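Local coordinates for protein anti-H(O) lectin 1 (Ulex europaeus, PDB 1JXN) that binds L-fucose as a legume lectin that carries calcium and manganese ions, at residues Lys83-Gly88 against Arg222-Glu227; Ala123-Thr128 against Phe140-Ile145; Asp127-Pro132 against Trp158-Gly163. One frame throughout, in Å; residues are numbered along the deposited sequence.

Contact 1 of 3, residues Lys83-Gly88 against Arg222-Glu227; sequences KAATDG and RQATHE. With MFU (methyl alpha-L-fucopyranoside), chain E.
R222 and A84 meet through the guanidinium NE, which donates to A84 O at 2.8 Å; the donor lies in the carbonyl plane, and A84 O sits 15° out of the guanidinium plane. The same arginine returns a backbone bond: T86 N donates to R222 O at 3.1 Å, nearly straight at 175°. The T86 methyl also packs on the arginine, CG2 lying 3.5 Å from R222 CD, with the two side chains crossing at about a right angle. A bend at chi3 (104°) turns the end of R222 so that NE faces A84 O. Deeper in, A85 CB touches A224 CB, and H226 meets T86 and G88 with its ring. G88 O stands 3.6 Å above the centre of that ring, while T86 O lies in plane at the edge, 3.7 Å from H226 CE1. ND1 of H226 bonds to N35 OD1, which helps fix the ring's rotation.

Beyond this shell, the peptide between T86 and D87 is cis, the hallmark cis bond of legume lectins, and D87 with G88 forms a classic beta bulge against S217 of strand 209-219. The D87 carboxylate lies in the sugar pocket, where methyl fucoside O4 donates to D87 OD2 at 2.7 Å. The T86 methyl meets the methyl group of the fucose, CG2 to C6 at 3.4 Å, while E44, G105 and N134 supply further hydrogen bonds to the ligand. One short loop thus offers a charged acceptor for a hydroxyl and an apolar spot for C6, a pairing suited to a deoxy sugar such as fucose.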
ATOM      1  N   LYS A  83      29.901  10.699  19.987  1.00 18.94           N
ATOM      2  CA  LYS A  83      29.974   9.527  20.852  1.00 17.73           C
ATOM      3  C   LYS A  83      28.948   9.618  21.964  1.00 16.55           C
ATOM      4  O   LYS A  83      28.519   8.594  22.499  1.00 16.86           O
ATOM      5  CB  LYS A  83      31.384   9.366  21.437  1.00 17.38           C
ATOM      6  N   ALA A  84      28.507  10.842  22.247  1.00 14.18           N
ATOM      7  CA  ALA A  84      27.521  11.088  23.288  1.00 15.33           C
ATOM      8  C   ALA A  84      26.124  11.403  22.748  1.00 17.34           C
ATOM      9  O   ALA A  84      25.204  11.684  23.533  1.00 17.86           O
ATOM     10  CB  ALA A  84      27.997  12.212  24.199  1.00 13.32           C
ATOM     11  N   ALA A  85      25.953  11.327  21.428  1.00 17.51           N
ATOM     12  CA  ALA A  85      24.660  11.616  20.805  1.00 20.34           C
ATOM     13  C   ALA A  85      23.606  10.502  20.995  1.00 21.50           C
ATOM     14  O   ALA A  85      23.922   9.311  20.982  1.00 22.05           O
ATOM     15  CB  ALA A  85      24.856  11.922  19.345  1.00 19.69           C
ATOM     16  N   THR A  86      22.358  10.921  21.206  1.00 20.62           N
ATOM     17  CA  THR A  86      21.213  10.026  21.414  1.00 21.61           C
ATOM     18  C   THR A  86      20.212  10.180  20.242  1.00 23.57           C
ATOM     19  O   THR A  86      20.303  11.158  19.481  1.00 24.83           O
ATOM     20  CB  THR A  86      20.468  10.436  22.712  1.00 22.80           C
ATOM     21  OG1 THR A  86      19.813  11.708  22.541  1.00 19.21           O
ATOM     22  CG2 THR A  86      21.437  10.519  23.858  1.00 24.85           C
ATOM     23  N   ASP A  87      19.318   9.211  20.002  1.00 20.55           N
ATOM     24  CA  ASP A  87      19.134   7.956  20.733  1.00 16.56           C
ATOM     25  C   ASP A  87      19.112   6.873  19.666  1.00 17.17           C
ATOM     26  O   ASP A  87      19.287   5.693  19.976  1.00 16.91           O
ATOM     27  CB  ASP A  87      17.790   7.922  21.413  1.00 16.30           C
ATOM     28  CG  ASP A  87      17.808   8.597  22.729  1.00 16.34           C
ATOM     29  OD1 ASP A  87      17.468   9.796  22.785  1.00 15.59           O
ATOM     30  OD2 ASP A  87      18.153   7.922  23.725  1.00 21.45           O
ATOM     31  N   GLY A  88      18.772   7.276  18.436  1.00 15.70           N
ATOM     32  CA  GLY A  88      18.753   6.345  17.323  1.00 17.22           C
ATOM     33  C   GLY A  88      17.466   6.253  16.525  1.00 17.08           C
ATOM     34  O   GLY A  88      16.569   7.093  16.654  1.00 14.85           O
ATOM     35  N   ARG A 222      21.968  16.242  23.812  1.00 26.25           N
ATOM     36  CA  ARG A 222      22.631  15.238  22.980  1.00 26.36           C
ATOM     37  C   ARG A 222      21.843  15.052  21.670  1.00 26.54           C
ATOM     38  O   ARG A 222      21.689  13.923  21.183  1.00 28.17           O
ATOM     39  CB  ARG A 222      22.715  13.904  23.739  1.00 27.98           C
ATOM     40  CG  ARG A 222      23.334  14.006  25.123  1.00 29.78           C
ATOM     41  CD  ARG A 222      23.039  12.772  25.978  1.00 29.86           C
ATOM     42  NE  ARG A 222      24.180  11.861  26.094  1.00 27.04           N
ATOM     43  CZ  ARG A 222      24.751  11.522  27.250  1.00 26.09           C
ATOM     44  NH1 ARG A 222      24.297  12.014  28.400  1.00 21.36           N
ATOM     45  NH2 ARG A 222      25.778  10.684  27.260  1.00 26.34           N
ATOM     46  N   GLN A 223      21.391  16.161  21.081  1.00 25.39           N
ATOM     47  CA  GLN A 223      20.598  16.112  19.852  1.00 23.04           C
ATOM     48  C   GLN A 223      21.313  15.713  18.566  1.00 23.01           C
ATOM     49  O   GLN A 223      22.465  16.079  18.334  1.00 23.17           O
ATOM     50  CB  GLN A 223      19.857  17.427  19.643  1.00 21.81           C
ATOM     51  CG  GLN A 223      18.792  17.698  20.705  1.00 24.07           C
ATOM     52  CD  GLN A 223      17.871  18.845  20.341  1.00 23.21           C
ATOM     53  OE1 GLN A 223      18.253  19.745  19.604  1.00 25.74           O
ATOM     54  NE2 GLN A 223      16.647  18.817  20.866  1.00 24.38           N
ATOM     55  N   ALA A 224      20.604  14.943  17.747  1.00 24.11           N
ATOM     56  CA  ALA A 224      21.087  14.468  16.445  1.00 23.10           C
ATOM     57  C   ALA A 224      19.853  14.050  15.660  1.00 22.93           C
ATOM     58  O   ALA A 224      18.849  13.633  16.254  1.00 21.54           O
ATOM     59  CB  ALA A 224      21.998  13.265  16.615  1.00 22.97           C
ATOM     60  N   THR A 225      19.892  14.203  14.341  1.00 22.41           N
ATOM     61  CA  THR A 225      18.759  13.786  13.525  1.00 21.66           C
ATOM     62  C   THR A 225      19.081  12.471  12.810  1.00 20.64           C
ATOM     63  O   THR A 225      20.239  12.206  12.447  1.00 18.11           O
ATOM     64  CB  THR A 225      18.291  14.869  12.511  1.00 23.06           C
ATOM     65  OG1 THR A 225      17.154  14.374  11.793  1.00 20.41           O
ATOM     66  CG2 THR A 225      19.396  15.229  11.516  1.00 19.73           C
ATOM     67  N   HIS A 226      18.052  11.649  12.625  1.00 17.51           N
ATOM     68  CA  HIS A 226      18.198  10.350  11.993  1.00 16.10           C
ATOM     69  C   HIS A 226      17.299  10.347  10.765  1.00 16.16           C
ATOM     70  O   HIS A 226      16.088  10.519  10.888  1.00 16.16           O
ATOM     71  CB  HIS A 226      17.770   9.274  12.993  1.00 14.17           C
ATOM     72  CG  HIS A 226      18.331   9.481  14.370  1.00 14.98           C
ATOM     73  ND1 HIS A 226      17.736  10.311  15.295  1.00 15.51           N
ATOM     74  CD2 HIS A 226      19.455   9.010  14.958  1.00 10.21           C
ATOM     75  CE1 HIS A 226      18.474  10.356  16.389  1.00 11.44           C
ATOM     76  NE2 HIS A 226      19.523   9.572  16.210  1.00 13.20           N
ATOM     77  N   GLU A 227      17.881  10.146   9.585  1.00 17.14           N
ATOM     78  CA  GLU A 227      17.096  10.169   8.355  1.00 16.81           C
ATOM     79  C   GLU A 227      17.321   9.069   7.318  1.00 18.42           C
ATOM     80  O   GLU A 227      18.461   8.708   6.993  1.00 19.82           O
ATOM     81  CB  GLU A 227      17.188  11.548   7.697  1.00 18.96           C
ATOM     82  CG  GLU A 227      18.511  12.292   7.870  1.00 17.66           C
ATOM     83  CD  GLU A 227      18.315  13.757   8.249  1.00 20.10           C
ATOM     84  OE1 GLU A 227      19.169  14.599   7.904  1.00 20.08           O
ATOM     85  OE2 GLU A 227      17.307  14.068   8.918  1.00 22.21           O
TER
HETATM   86  C1  MFU E 501      17.290   9.241  29.579  1.00 32.97           C
HETATM   87  C2  MFU E 501      16.048   8.643  28.875  1.00 32.22           C
HETATM   88  C3  MFU E 501      15.734   9.534  27.651  1.00 30.66           C
HETATM   89  C4  MFU E 501      16.964   9.555  26.712  1.00 29.52           C
HETATM   90  C5  MFU E 501      18.176  10.112  27.462  1.00 31.03           C
HETATM   91  C6  MFU E 501      19.423  10.130  26.542  1.00 27.54           C
HETATM   92  O1  MFU E 501      16.952  10.591  30.080  1.00 31.36           O
HETATM   93  O2  MFU E 501      14.946   8.580  29.791  1.00 32.89           O
HETATM   94  O3  MFU E 501      14.597   9.031  26.973  1.00 29.83           O
HETATM   95  O4  MFU E 501      17.250   8.235  26.259  1.00 29.01           O
HETATM   96  O5  MFU E 501      18.436   9.314  28.639  1.00 31.24           O
HETATM   97  CM  MFU E 501      16.131  11.069  31.174  1.00 31.62           C

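Contact 2 of 3, residues Ala123-Thr128 against Phe140-Ile145; sequences AVEFDT and FPHIGI. With MN (manganese (II) ion), chain F; CA (calcium ion), chain G.
E125 and G144 form a hydrogen-bonded antiparallel pair, E125 N to G144 O at 2.7 Å and G144 N to E125 O at 3.0 Å. At the next hydrogen-bonded pair, H142 N donates to D127 O at 2.7 Å, and the return bond from D127 N to H142 O is weak. In the non-hydrogen-bonded pair between them, I143 CG1 packs 3.8 Å from F126 CD2, on the face that meets strands 180-187 and 192-199. These are neighbouring strands of the seven-stranded sheet of the legume lectin sandwich, and the loop joining them adds further metal ligands. The opposite face, bearing E125, D127 and H142, is polar and metal-bound. E125 OE1 binds manganese at 2.2 Å. D127 bridges both ions: OD1 ligates manganese at 2.3 Å and also calcium, which OD2 grips as well. H142 NE2 comes in at a long 2.7 Å from manganese, consistent with its role as a ligand in relatives. Its CG is tucked between backbone N and carbonyl carbon (chi1 61°), which brings the imidazole over D127: D127 CB lies above one ring face, 3.3 Å from H142 CE1. H142 ND1 donates to F140 O.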
ATOM      1  N   ALA A 123      10.632  -4.501  16.634  1.00 15.95           N
ATOM      2  CA  ALA A 123      11.452  -3.494  16.021  1.00 15.06           C
ATOM      3  C   ALA A 123      12.909  -3.882  16.016  1.00 15.61           C
ATOM      4  O   ALA A 123      13.378  -4.578  16.910  1.00 17.87           O
ATOM      5  CB  ALA A 123      11.262  -2.191  16.762  1.00 14.93           C
ATOM      6  N   VAL A 124      13.606  -3.468  14.971  1.00 14.75           N
ATOM      7  CA  VAL A 124      15.032  -3.701  14.840  1.00 12.90           C
ATOM      8  C   VAL A 124      15.637  -2.328  15.125  1.00 15.22           C
ATOM      9  O   VAL A 124      15.597  -1.437  14.272  1.00 18.60           O
ATOM     10  CB  VAL A 124      15.407  -4.166  13.409  1.00 12.23           C
ATOM     11  CG1 VAL A 124      16.904  -4.256  13.265  1.00  9.75           C
ATOM     12  CG2 VAL A 124      14.783  -5.506  13.112  1.00 12.58           C
ATOM     13  N   GLU A 125      16.121  -2.131  16.346  1.00 14.90           N
ATOM     14  CA  GLU A 125      16.700  -0.856  16.734  1.00 14.08           C
ATOM     15  C   GLU A 125      18.174  -0.686  16.411  1.00 16.26           C
ATOM     16  O   GLU A 125      18.924  -1.648  16.260  1.00 15.83           O
ATOM     17  CB  GLU A 125      16.481  -0.595  18.222  1.00 13.24           C
ATOM     18  CG  GLU A 125      17.166  -1.598  19.132  1.00 12.72           C
ATOM     19  CD  GLU A 125      17.358  -1.092  20.539  1.00 12.18           C
ATOM     20  OE1 GLU A 125      18.520  -0.993  20.964  1.00 17.66           O
ATOM     21  OE2 GLU A 125      16.364  -0.800  21.228  1.00  6.66           O
ATOM     22  N   PHE A 126      18.548   0.576  16.250  1.00 17.76           N
ATOM     23  CA  PHE A 126      19.914   1.012  15.985  1.00 18.83           C
ATOM     24  C   PHE A 126      20.060   2.073  17.067  1.00 19.88           C
ATOM     25  O   PHE A 126      19.784   3.262  16.848  1.00 19.81           O
ATOM     26  CB  PHE A 126      20.022   1.620  14.588  1.00 16.77           C
ATOM     27  CG  PHE A 126      19.611   0.683  13.500  1.00 15.78           C
ATOM     28  CD1 PHE A 126      18.266   0.398  13.284  1.00 14.84           C
ATOM     29  CD2 PHE A 126      20.562   0.033  12.738  1.00 16.30           C
ATOM     30  CE1 PHE A 126      17.871  -0.522  12.332  1.00 11.32           C
ATOM     31  CE2 PHE A 126      20.182  -0.895  11.777  1.00 15.77           C
ATOM     32  CZ  PHE A 126      18.829  -1.172  11.578  1.00 16.27           C
ATOM     33  N   ASP A 127      20.395   1.590  18.263  1.00 19.71           N
ATOM     34  CA  ASP A 127      20.536   2.396  19.470  1.00 19.19           C
ATOM     35  C   ASP A 127      21.902   3.070  19.568  1.00 22.41           C
ATOM     36  O   ASP A 127      22.928   2.399  19.625  1.00 24.82           O
ATOM     37  CB  ASP A 127      20.317   1.481  20.667  1.00 12.47           C
ATOM     38  CG  ASP A 127      19.966   2.225  21.921  1.00 13.78           C
ATOM     39  OD1 ASP A 127      19.209   1.664  22.734  1.00 13.36           O
ATOM     40  OD2 ASP A 127      20.436   3.366  22.103  1.00 12.69           O
ATOM     41  N   THR A 128      21.921   4.398  19.613  1.00 24.57           N
ATOM     42  CA  THR A 128      23.186   5.124  19.689  1.00 25.27           C
ATOM     43  C   THR A 128      23.687   5.469  21.096  1.00 26.22           C
ATOM     44  O   THR A 128      24.828   5.905  21.245  1.00 26.79           O
ATOM     45  CB  THR A 128      23.165   6.399  18.834  1.00 25.60           C
ATOM     46  OG1 THR A 128      22.171   7.292  19.338  1.00 26.91           O
ATOM     47  CG2 THR A 128      22.845   6.078  17.380  1.00 24.96           C
ATOM     48  N   PHE A 140      27.243   0.524  25.584  1.00 29.28           N
ATOM     49  CA  PHE A 140      27.766   1.002  24.304  1.00 28.88           C
ATOM     50  C   PHE A 140      26.681   1.100  23.225  1.00 29.17           C
ATOM     51  O   PHE A 140      25.598   0.511  23.354  1.00 27.31           O
ATOM     52  CB  PHE A 140      28.885   0.075  23.796  1.00 29.03           C
ATOM     53  CG  PHE A 140      28.565  -1.392  23.903  1.00 28.57           C
ATOM     54  CD1 PHE A 140      29.334  -2.224  24.719  1.00 29.55           C
ATOM     55  CD2 PHE A 140      27.496  -1.947  23.203  1.00 28.48           C
ATOM     56  CE1 PHE A 140      29.039  -3.588  24.832  1.00 28.55           C
ATOM     57  CE2 PHE A 140      27.197  -3.299  23.310  1.00 29.38           C
ATOM     58  CZ  PHE A 140      27.969  -4.126  24.128  1.00 30.12           C
ATOM     59  N   PRO A 141      26.941   1.896  22.166  1.00 29.66           N
ATOM     60  CA  PRO A 141      25.958   2.020  21.084  1.00 28.62           C
ATOM     61  C   PRO A 141      25.805   0.625  20.453  1.00 27.38           C
ATOM     62  O   PRO A 141      26.786  -0.130  20.365  1.00 27.08           O
ATOM     63  CB  PRO A 141      26.625   3.030  20.131  1.00 29.01           C
ATOM     64  CG  PRO A 141      28.096   2.958  20.475  1.00 28.01           C
ATOM     65  CD  PRO A 141      28.072   2.821  21.964  1.00 28.44           C
ATOM     66  N   HIS A 142      24.597   0.271  20.027  1.00 25.18           N
ATOM     67  CA  HIS A 142      24.376  -1.052  19.468  1.00 23.31           C
ATOM     68  C   HIS A 142      23.123  -1.162  18.602  1.00 26.54           C
ATOM     69  O   HIS A 142      22.369  -0.188  18.413  1.00 26.16           O
ATOM     70  CB  HIS A 142      24.249  -2.053  20.626  1.00 18.75           C
ATOM     71  CG  HIS A 142      23.096  -1.754  21.525  1.00 13.39           C
ATOM     72  ND1 HIS A 142      22.956  -0.580  22.228  1.00 12.28           N
ATOM     73  CD2 HIS A 142      21.952  -2.452  21.739  1.00 16.28           C
ATOM     74  CE1 HIS A 142      21.758  -0.582  22.817  1.00 16.11           C
ATOM     75  NE2 HIS A 142      21.109  -1.698  22.551  1.00 19.74           N
ATOM     76  N   ILE A 143      22.902  -2.388  18.124  1.00 25.76           N
ATOM     77  CA  ILE A 143      21.761  -2.756  17.297  1.00 24.52           C
ATOM     78  C   ILE A 143      21.028  -3.879  18.038  1.00 22.60           C
ATOM     79  O   ILE A 143      21.662  -4.757  18.605  1.00 24.52           O
ATOM     80  CB  ILE A 143      22.253  -3.222  15.919  1.00 24.52           C
ATOM     81  CG1 ILE A 143      22.704  -2.001  15.120  1.00 25.43           C
ATOM     82  CG2 ILE A 143      21.183  -4.041  15.189  1.00 25.45           C
ATOM     83  CD1 ILE A 143      23.417  -2.341  13.847  1.00 26.62           C
ATOM     84  N   GLY A 144      19.707  -3.839  18.076  1.00 18.79           N
ATOM     85  CA  GLY A 144      18.986  -4.880  18.771  1.00 17.03           C
ATOM     86  C   GLY A 144      17.591  -5.160  18.240  1.00 17.64           C
ATOM     87  O   GLY A 144      17.029  -4.385  17.465  1.00 16.27           O
ATOM     88  N   ILE A 145      17.048  -6.304  18.638  1.00 15.71           N
ATOM     89  CA  ILE A 145      15.711  -6.708  18.249  1.00 16.05           C
ATOM     90  C   ILE A 145      14.826  -6.529  19.481  1.00 17.58           C
ATOM     91  O   ILE A 145      15.072  -7.146  20.519  1.00 19.30           O
ATOM     92  CB  ILE A 145      15.726  -8.157  17.769  1.00 13.27           C
ATOM     93  CG1 ILE A 145      16.427  -8.223  16.405  1.00 14.60           C
ATOM     94  CG2 ILE A 145      14.318  -8.717  17.740  1.00 12.20           C
ATOM     95  CD1 ILE A 145      16.776  -9.617  15.920  1.00 15.40           C
TER
HETATM   96 MN    MN F 245      18.710  -0.524  23.124  1.00 22.79          MN
HETATM   97 CA    CA G 246      19.310   3.402  24.161  1.00 16.71          CA
HETATM   98  O   HOH W   1      16.745   0.067  23.948  1.00  9.55           O
HETATM   99  O   HOH W   2      18.822  -2.693  23.292  1.00 18.47           O
HETATM  100  O   HOH W   3      18.601   5.237  23.084  1.00 14.72           O
HETATM  101  O   HOH W   4      17.061   2.797  24.515  1.00 13.10           O

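Contact 3 of 3, residues Asp127-Pro132 against Trp158-Gly163; sequences DTIGSP and WNKRYG. With CA (calcium ion), chain G; MN (manganese (II) ion), chain F.
T128 and K160 mark the closest backbone approach of two irregular loops, their CA atoms 6.7 Å apart, so the loops meet through side chains of one reaching side chains and carbonyls of the other. The first loop opens with an Asx turn, I129 N donating to D127 OD2 at 3.1 Å, at the start of the metal-binding loop of the legume lectin fold. K160 reaches across to it. Its CG lies between backbone N and carbonyl carbon (chi1 60°) and the rest of the chain is extended, carrying the ammonium to T128 O, where NZ donates at 2.8 Å from 34° outside the carbonyl plane. P82 O accepts from the same ammonium, so K160 ties the metal loop to the segment leading into the sugar-binding turn. On the way its CD passes T128, 3.6 Å from T128 CB. Two aromatic side chains also touch T128: its methyl CG2 sits 3.6 Å from W158 CZ3, and Y162 brings its hydroxyl up to T128 CB, OH to CB at 3.5 Å. T128 OG1 bonds to A85 O, and W158 NE1 to Y187 OH. K160 CA lies over one face of the W158 indole, offset toward the rim. Just beyond T128, the carbonyl oxygen of I129 turns to the calcium and ligates it at 2.5 Å.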
ATOM      1  N   ASP A 127      20.395   1.590  18.263  1.00 19.71           N
ATOM      2  CA  ASP A 127      20.536   2.396  19.470  1.00 19.19           C
ATOM      3  C   ASP A 127      21.902   3.070  19.568  1.00 22.41           C
ATOM      4  O   ASP A 127      22.928   2.399  19.625  1.00 24.82           O
ATOM      5  CB  ASP A 127      20.317   1.481  20.667  1.00 12.47           C
ATOM      6  CG  ASP A 127      19.966   2.225  21.921  1.00 13.78           C
ATOM      7  OD1 ASP A 127      19.209   1.664  22.734  1.00 13.36           O
ATOM      8  OD2 ASP A 127      20.436   3.366  22.103  1.00 12.69           O
ATOM      9  N   THR A 128      21.921   4.398  19.613  1.00 24.57           N
ATOM     10  CA  THR A 128      23.186   5.124  19.689  1.00 25.27           C
ATOM     11  C   THR A 128      23.687   5.469  21.096  1.00 26.22           C
ATOM     12  O   THR A 128      24.828   5.905  21.245  1.00 26.79           O
ATOM     13  CB  THR A 128      23.165   6.399  18.834  1.00 25.60           C
ATOM     14  OG1 THR A 128      22.171   7.292  19.338  1.00 26.91           O
ATOM     15  CG2 THR A 128      22.845   6.078  17.380  1.00 24.96           C
ATOM     16  N   ILE A 129      22.840   5.321  22.120  1.00 26.24           N
ATOM     17  CA  ILE A 129      23.268   5.601  23.498  1.00 25.89           C
ATOM     18  C   ILE A 129      22.730   4.581  24.520  1.00 26.96           C
ATOM     19  O   ILE A 129      21.520   4.465  24.752  1.00 25.65           O
ATOM     20  CB  ILE A 129      22.962   7.061  23.938  1.00 24.55           C
ATOM     21  CG1 ILE A 129      23.980   7.515  24.994  1.00 24.66           C
ATOM     22  CG2 ILE A 129      21.551   7.191  24.488  1.00 22.16           C
ATOM     23  CD1 ILE A 129      25.395   7.728  24.468  1.00 20.95           C
ATOM     24  N   GLY A 130      23.654   3.818  25.106  1.00 28.79           N
ATOM     25  CA  GLY A 130      23.276   2.800  26.075  1.00 28.14           C
ATOM     26  C   GLY A 130      23.624   3.163  27.504  1.00 27.25           C
ATOM     27  O   GLY A 130      23.720   4.352  27.837  1.00 25.71           O
ATOM     28  N   SER A 131      23.778   2.140  28.348  1.00 26.92           N
ATOM     29  CA  SER A 131      24.128   2.299  29.771  1.00 26.03           C
ATOM     30  C   SER A 131      25.487   3.004  29.911  1.00 25.68           C
ATOM     31  O   SER A 131      26.393   2.762  29.108  1.00 25.78           O
ATOM     32  CB  SER A 131      24.185   0.934  30.459  1.00 20.82           C
ATOM     33  OG  SER A 131      23.730   1.034  31.794  1.00 19.28           O
ATOM     34  N   PRO A 132      25.687   3.784  30.999  1.00 26.20           N
ATOM     35  CA  PRO A 132      24.771   4.068  32.112  1.00 25.46           C
ATOM     36  C   PRO A 132      23.714   5.139  31.877  1.00 25.41           C
ATOM     37  O   PRO A 132      22.880   5.366  32.759  1.00 27.25           O
ATOM     38  CB  PRO A 132      25.727   4.496  33.212  1.00 24.50           C
ATOM     39  CG  PRO A 132      26.735   5.292  32.447  1.00 23.11           C
ATOM     40  CD  PRO A 132      26.995   4.429  31.236  1.00 25.59           C
ATOM     41  N   TRP A 158      27.566  -1.780  18.289  1.00 21.22           N
ATOM     42  CA  TRP A 158      27.671  -0.994  17.077  1.00 22.10           C
ATOM     43  C   TRP A 158      28.521   0.259  17.302  1.00 21.97           C
ATOM     44  O   TRP A 158      28.238   1.066  18.193  1.00 19.31           O
ATOM     45  CB  TRP A 158      26.257  -0.604  16.628  1.00 20.35           C
ATOM     46  CG  TRP A 158      26.170   0.418  15.531  1.00 18.62           C
ATOM     47  CD1 TRP A 158      26.984   0.537  14.446  1.00 17.26           C
ATOM     48  CD2 TRP A 158      25.172   1.443  15.402  1.00 18.06           C
ATOM     49  NE1 TRP A 158      26.556   1.566  13.644  1.00 19.21           N
ATOM     50  CE2 TRP A 158      25.450   2.139  14.203  1.00 16.79           C
ATOM     51  CE3 TRP A 158      24.076   1.836  16.176  1.00 16.64           C
ATOM     52  CZ2 TRP A 158      24.664   3.211  13.760  1.00 17.92           C
ATOM     53  CZ3 TRP A 158      23.291   2.907  15.735  1.00 19.19           C
ATOM     54  CH2 TRP A 158      23.592   3.579  14.535  1.00 17.20           C
ATOM     55  N   ASN A 159      29.595   0.386  16.530  1.00 21.84           N
ATOM     56  CA  ASN A 159      30.444   1.568  16.604  1.00 22.92           C
ATOM     57  C   ASN A 159      29.858   2.535  15.581  1.00 20.94           C
ATOM     58  O   ASN A 159      30.159   2.478  14.388  1.00 21.70           O
ATOM     59  CB  ASN A 159      31.908   1.224  16.287  1.00 23.59           C
ATOM     60  CG  ASN A 159      32.511   0.239  17.287  1.00 25.24           C
ATOM     61  OD1 ASN A 159      33.285  -0.638  16.913  1.00 24.77           O
ATOM     62  ND2 ASN A 159      32.153   0.381  18.563  1.00 25.13           N
ATOM     63  N   LYS A 160      28.939   3.353  16.082  1.00 20.04           N
ATOM     64  CA  LYS A 160      28.192   4.351  15.318  1.00 20.52           C
ATOM     65  C   LYS A 160      29.015   5.439  14.633  1.00 20.08           C
ATOM     66  O   LYS A 160      30.006   5.920  15.177  1.00 21.93           O
ATOM     67  CB  LYS A 160      27.162   5.012  16.237  1.00 19.99           C
ATOM     68  CG  LYS A 160      27.779   5.728  17.440  1.00 20.88           C
ATOM     69  CD  LYS A 160      26.733   6.431  18.294  1.00 19.55           C
ATOM     70  CE  LYS A 160      27.355   7.174  19.475  1.00 16.09           C
ATOM     71  NZ  LYS A 160      26.354   8.000  20.220  1.00 12.64           N
ATOM     72  N   ARG A 161      28.601   5.827  13.431  1.00 20.62           N
ATOM     73  CA  ARG A 161      29.290   6.889  12.689  1.00 20.44           C
ATOM     74  C   ARG A 161      28.264   7.939  12.264  1.00 20.24           C
ATOM     75  O   ARG A 161      27.119   7.601  11.946  1.00 20.79           O
ATOM     76  CB  ARG A 161      29.997   6.330  11.450  1.00 17.90           C
ATOM     77  CG  ARG A 161      30.914   5.160  11.706  1.00 17.34           C
ATOM     78  CD  ARG A 161      31.498   4.694  10.390  1.00 18.77           C
ATOM     79  NE  ARG A 161      32.327   3.494  10.502  1.00 18.61           N
ATOM     80  CZ  ARG A 161      32.775   2.805   9.455  1.00 18.18           C
ATOM     81  NH1 ARG A 161      32.472   3.187   8.225  1.00 18.87           N
ATOM     82  NH2 ARG A 161      33.529   1.734   9.632  1.00 18.59           N
ATOM     83  N   TYR A 162      28.670   9.205  12.252  1.00 20.57           N
ATOM     84  CA  TYR A 162      27.767  10.290  11.869  1.00 23.67           C
ATOM     85  C   TYR A 162      28.233  11.005  10.610  1.00 26.77           C
ATOM     86  O   TYR A 162      29.371  10.809  10.150  1.00 30.58           O
ATOM     87  CB  TYR A 162      27.597  11.308  13.012  1.00 20.69           C
ATOM     88  CG  TYR A 162      26.823  10.792  14.202  1.00 18.87           C
ATOM     89  CD1 TYR A 162      27.361   9.820  15.038  1.00 19.74           C
ATOM     90  CD2 TYR A 162      25.538  11.256  14.472  1.00 19.23           C
ATOM     91  CE1 TYR A 162      26.638   9.312  16.120  1.00 20.92           C
ATOM     92  CE2 TYR A 162      24.797  10.761  15.552  1.00 20.85           C
ATOM     93  CZ  TYR A 162      25.357   9.787  16.370  1.00 22.20           C
ATOM     94  OH  TYR A 162      24.636   9.285  17.439  1.00 23.04           O
ATOM     95  N   GLY A 163      27.355  11.854  10.079  1.00 28.25           N
ATOM     96  CA  GLY A 163      27.646  12.615   8.872  1.00 28.03           C
ATOM     97  C   GLY A 163      27.136  11.946   7.606  1.00 27.33           C
ATOM     98  O   GLY A 163      26.980  10.722   7.549  1.00 27.90           O
TER
HETATM   99 CA    CA G 246      19.310   3.402  24.161  1.00 16.71          CA
HETATM  100 MN    MN F 245      18.710  -0.524  23.124  1.00 22.79          MN
HETATM  101  O   HOH W   2      18.822  -2.693  23.292  1.00 18.47           O
HETATM  102  O   HOH W   1      16.745   0.067  23.948  1.00  9.55           O
HETATM  103  O   HOH W   3      18.601   5.237  23.084  1.00 14.72           O
HETATM  104  O   HOH W   4      17.061   2.797  24.515  1.00 13.10           O

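In the fold
The three contacts cluster at the sugar-binding end of the legume lectin sandwich: the centres of contacts 1 and 2 are about 12 Å apart, and contact 3 is about 8 Å from each. Along the chain, contacts 2 and 3 share D127 and T128 at the end of strand 122-127 and lie inside the loop closed by contact 1. Contact 2 joins adjacent strands of the seven-stranded sheet; contact 3 brings the loop after strand 154-157 against the metal loop; contact 1 joins the loop before strand 88-94 to strand 224-236. D87 O accepts from T128 N, tying the fucose-binding turn to the metal loop, consistent with the bound ions helping to shape the sugar site, as in other legume lectins.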